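Local coordinates for thioesterase domain-containing protein (Pyrococcus horikoshii, PDB 1IXL) that is of unknown function but adopts the hot-dog fold and may hydrolyse acyl-CoA thioesters, at residues L54-Y57 / A58-A62; L22-E25 / G26-E29. One frame throughout, in Å; residues are numbered along the deposited sequence.

From the N terminus the chain first reaches interaction 2, where strand 19-24 turns back on itself through K24-Y27 and runs out again as strand 27-33, a hairpin at one edge of the antiparallel sheet. Interaction 1 comes later, within helix 48-63, where residues 54-57 and 58-62 are successive turns of the same helix. Both contacts are local and lie in series: interaction 2 closes before interaction 1 opens, so neither encloses nor crosses the other. They do meet in space: A28 of the hairpin packs against the helix, its CB 3.6 Å from CB of L61, and CG2 of I23 rests near O of L61, joining the hairpin to the later part of the helix.

Interaction 1. Residues L54-Y57 / A58-A62; sequences LADY and AAMLA
The ring of Y57 lies beneath the branched end of L61, one turn further along the helix. CD1 of L61 stands over one ring face, 4.2 Å from the ring centroid and 25° off the normal, which makes a CH-pi contact; the nearest carbon is CE1 of Y57, 3.9 Å from that methyl. Two torsions bring the groups together: Y57 holds CG anti to its backbone nitrogen (chi1 -180°), which swings the ring beside its own carbonyl carbon, while L61 sets CG beside its backbone nitrogen (chi1 -62°). The phenol oxygen of Y57 is hydrogen-bonded to R14 and Q6, so the ring is fixed at its far end as well. With an alanine here, the methyl of L61 would probably lose the surface it rests on, and R14 and Q6 would be left without their shared hydroxyl partner.

D56 and M60, a selenomethionine, repeat the i to i+4 pairing, D56 partly exposed and M60 buried against H9. The carboxylate oxygen OD1 of D56 comes 3.7 Å from CG of M60, a van der Waals approach, and the M60 chain folds at chi2 and chi3 as its SE passes near the same oxygen.

Beneath these side chains runs a regular ladder of backbone bonds: A58 to L54, A59 to A55, M60 to D56 (N to O 3.0 Å) and L61 to Y57. The small side chains of A55, A58 and A59 and the larger one of L54 meet the sheet, L54 and A58 on strand 86-97, A55 and A59 on strand 100-109. This is the central helix of the hot-dog fold, the sausage around which the antiparallel sheet wraps.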
loop_
_atom_site.group_PDB
_atom_site.type_symbol
_atom_site.label_atom_id
_atom_site.label_comp_id
_atom_site.label_asym_id
_atom_site.label_seq_id
_atom_site.Cartn_x
_atom_site.Cartn_y
_atom_site.Cartn_z
ATOM N N LEU A 54 3.453 -3.035 1.086
ATOM C CA LEU A 54 3.072 -2.445 -0.199
ATOM C C LEU A 54 1.635 -1.921 -0.139
ATOM O O LEU A 54 1.355 -0.786 -0.561
ATOM C CB LEU A 54 3.206 -3.473 -1.334
ATOM C CG LEU A 54 2.448 -3.182 -2.643
ATOM C CD1 LEU A 54 3.006 -1.935 -3.318
ATOM C CD2 LEU A 54 2.579 -4.375 -3.585
ATOM N N ALA A 55 0.712 -2.727 0.369
ATOM C CA ALA A 55 -0.681 -2.261 0.447
ATOM C C ALA A 55 -0.834 -1.018 1.344
ATOM O O ALA A 55 -1.583 -0.090 1.023
ATOM C CB ALA A 55 -1.591 -3.386 0.953
ATOM N N ASP A 56 -0.127 -1.022 2.470
ATOM C CA ASP A 56 -0.134 0.086 3.453
ATOM C C ASP A 56 0.301 1.389 2.743
ATOM O O ASP A 56 -0.344 2.433 2.861
ATOM C CB ASP A 56 0.852 -0.285 4.589
ATOM C CG ASP A 56 1.014 0.806 5.659
ATOM O OD1 ASP A 56 0.538 1.953 5.470
ATOM O OD2 ASP A 56 1.654 0.494 6.703
ATOM N N TYR A 57 1.403 1.313 2.005
ATOM C CA TYR A 57 1.926 2.463 1.281
ATOM C C TYR A 57 0.926 2.969 0.238
ATOM O O TYR A 57 0.754 4.176 0.095
ATOM C CB TYR A 57 3.291 2.088 0.642
ATOM C CG TYR A 57 4.029 3.166 -0.170
ATOM C CD1 TYR A 57 4.026 4.516 0.223
ATOM C CD2 TYR A 57 4.837 2.804 -1.258
ATOM C CE1 TYR A 57 4.812 5.460 -0.437
ATOM C CE2 TYR A 57 5.635 3.735 -1.922
ATOM C CZ TYR A 57 5.624 5.066 -1.502
ATOM O OH TYR A 57 6.469 5.978 -2.094
ATOM N N ALA A 58 0.255 2.065 -0.483
ATOM C CA ALA A 58 -0.715 2.496 -1.478
ATOM C C ALA A 58 -1.850 3.284 -0.805
ATOM O O ALA A 58 -2.338 4.308 -1.327
ATOM C CB ALA A 58 -1.288 1.268 -2.239
ATOM N N ALA A 59 -2.262 2.797 0.355
ATOM C CA ALA A 59 -3.322 3.421 1.136
ATOM C C ALA A 59 -2.917 4.846 1.548
ATOM O O ALA A 59 -3.719 5.779 1.440
ATOM C CB ALA A 59 -3.623 2.560 2.380
HETATM N N MSE A 60 -1.673 5.016 1.992
HETATM C CA MSE A 60 -1.186 6.330 2.377
HETATM C C MSE A 60 -1.233 7.265 1.161
HETATM O O MSE A 60 -1.499 8.462 1.304
HETATM C CB MSE A 60 0.258 6.258 2.901
HETATM C CG MSE A 60 0.480 5.394 4.160
HETATM SE SE MSE A 60 -0.354 5.990 5.659
HETATM C CE MSE A 60 -1.845 5.423 5.407
ATOM N N LEU A 61 -0.969 6.738 -0.036
ATOM C CA LEU A 61 -0.999 7.596 -1.233
ATOM C C LEU A 61 -2.396 7.842 -1.759
ATOM O O LEU A 61 -2.618 8.808 -2.489
ATOM C CB LEU A 61 -0.092 7.050 -2.352
ATOM C CG LEU A 61 1.386 6.998 -1.936
ATOM C CD1 LEU A 61 2.284 6.617 -3.117
ATOM C CD2 LEU A 61 1.802 8.339 -1.386
ATOM N N ALA A 62 -3.346 6.983 -1.407
ATOM C CA ALA A 62 -4.712 7.217 -1.837
ATOM C C ALA A 62 -5.217 8.446 -1.059
ATOM O O ALA A 62 -6.089 9.173 -1.537
ATOM C CB ALA A 62 -5.585 6.000 -1.566
#

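Interaction 2. Residues L22-E25 / G26-E29; sequences LIKE and GYAE
L22 and E29 face each other as an antiparallel hydrogen-bonded pair, with two backbone bonds between them: N of E29 gives to O of L22 at 2.8 Å, and N of L22 to O of E29 at 3.2 Å. K24 and Y27 form the next such pair, with N of K24 bonded to O of Y27 at 3.0 Å and N of Y27 to O of K24 at 3.1 Å. Between them, I23 and A28 make a non-hydrogen-bonded pair.

The strands join through a type II turn from K24 to Y27, the two-residue loop of a tight beta hairpin. G26 takes a positive phi of 67°, where a side chain would run into O of E25.

Apolar contacts gather on the face carrying L22, K24, Y27 and E29. L22 brings CD2 to the edge of the Y27 ring, in its plane, 4.0 Å from CD2 of Y27. The extended lysine chain crosses obliquely beside the same ring carbon, with CE of K24 3.7 Å from CD2 of Y27; chi1 of K24, at 65°, leads CG over the partner strand.

Among polar side chains, OE2 of E29 lies in the plane of the Y27 ring, 2.4 Å from OH of Y27, a hydrogen bond so short that its exact length is doubtful, and K90 of strand 86-97 lies against both residues.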
loop_
_atom_site.group_PDB
_atom_site.type_symbol
_atom_site.label_atom_id
_atom_site.label_comp_id
_atom_site.label_asym_id
_atom_site.label_seq_id
_atom_site.Cartn_x
_atom_site.Cartn_y
_atom_site.Cartn_z
ATOM N N LEU A 22 0.830 5.524 -10.058
ATOM C CA LEU A 22 -0.337 6.356 -10.306
ATOM C C LEU A 22 -0.873 6.962 -9.022
ATOM O O LEU A 22 -1.094 6.255 -8.035
ATOM C CB LEU A 22 -1.448 5.541 -10.988
ATOM C CG LEU A 22 -2.634 6.326 -11.584
ATOM C CD1 LEU A 22 -3.420 5.402 -12.514
ATOM C CD2 LEU A 22 -3.551 6.852 -10.487
ATOM N N ILE A 23 -1.054 8.278 -9.026
ATOM C CA ILE A 23 -1.623 8.946 -7.866
ATOM C C ILE A 23 -2.585 10.013 -8.368
ATOM O O ILE A 23 -2.196 10.897 -9.129
ATOM C CB ILE A 23 -0.569 9.668 -6.988
ATOM C CG1 ILE A 23 0.568 8.722 -6.581
ATOM C CG2 ILE A 23 -1.267 10.229 -5.721
ATOM C CD1 ILE A 23 1.700 9.416 -5.772
ATOM N N LYS A 24 -3.840 9.920 -7.955
ATOM C CA LYS A 24 -4.821 10.913 -8.331
ATOM C C LYS A 24 -5.712 11.086 -7.109
ATOM O O LYS A 24 -5.522 10.396 -6.097
ATOM C CB LYS A 24 -5.647 10.440 -9.527
ATOM C CG LYS A 24 -6.514 9.232 -9.278
ATOM C CD LYS A 24 -7.302 8.901 -10.528
ATOM C CE LYS A 24 -8.302 7.794 -10.292
ATOM N NZ LYS A 24 -9.074 7.490 -11.544
ATOM N N GLU A 25 -6.684 11.988 -7.209
ATOM C CA GLU A 25 -7.612 12.244 -6.111
ATOM C C GLU A 25 -8.310 10.969 -5.625
ATOM O O GLU A 25 -9.006 10.294 -6.390
ATOM C CB GLU A 25 -8.680 13.237 -6.558
ATOM C CG GLU A 25 -9.813 13.451 -5.552
ATOM C CD GLU A 25 -9.362 14.166 -4.295
ATOM O OE1 GLU A 25 -8.218 14.670 -4.271
ATOM O OE2 GLU A 25 -10.163 14.227 -3.336
ATOM N N GLY A 26 -8.085 10.644 -4.355
ATOM C CA GLY A 26 -8.706 9.484 -3.735
ATOM C C GLY A 26 -8.311 8.101 -4.217
ATOM O O GLY A 26 -8.962 7.119 -3.842
ATOM N N TYR A 27 -7.236 8.005 -4.998
ATOM C CA TYR A 27 -6.830 6.707 -5.542
ATOM C C TYR A 27 -5.337 6.643 -5.879
ATOM O O TYR A 27 -4.738 7.621 -6.333
ATOM C CB TYR A 27 -7.671 6.434 -6.792
ATOM C CG TYR A 27 -7.414 5.113 -7.487
ATOM C CD1 TYR A 27 -8.064 3.953 -7.076
ATOM C CD2 TYR A 27 -6.498 5.021 -8.539
ATOM C CE1 TYR A 27 -7.813 2.732 -7.684
ATOM C CE2 TYR A 27 -6.238 3.791 -9.156
ATOM C CZ TYR A 27 -6.903 2.657 -8.719
ATOM O OH TYR A 27 -6.675 1.438 -9.318
ATOM N N ALA A 28 -4.725 5.487 -5.641
ATOM C CA ALA A 28 -3.305 5.335 -5.954
ATOM C C ALA A 28 -2.958 3.892 -6.288
ATOM O O ALA A 28 -3.640 2.964 -5.861
ATOM C CB ALA A 28 -2.453 5.809 -4.799
ATOM N N GLU A 29 -1.902 3.732 -7.081
ATOM C CA GLU A 29 -1.423 2.422 -7.480
ATOM C C GLU A 29 0.083 2.412 -7.291
ATOM O O GLU A 29 0.784 3.355 -7.682
ATOM C CB GLU A 29 -1.789 2.117 -8.939
ATOM C CG GLU A 29 -3.291 1.961 -9.174
ATOM C CD GLU A 29 -3.619 1.540 -10.597
ATOM O OE1 GLU A 29 -2.669 1.347 -11.395
ATOM O OE2 GLU A 29 -4.825 1.394 -10.909
#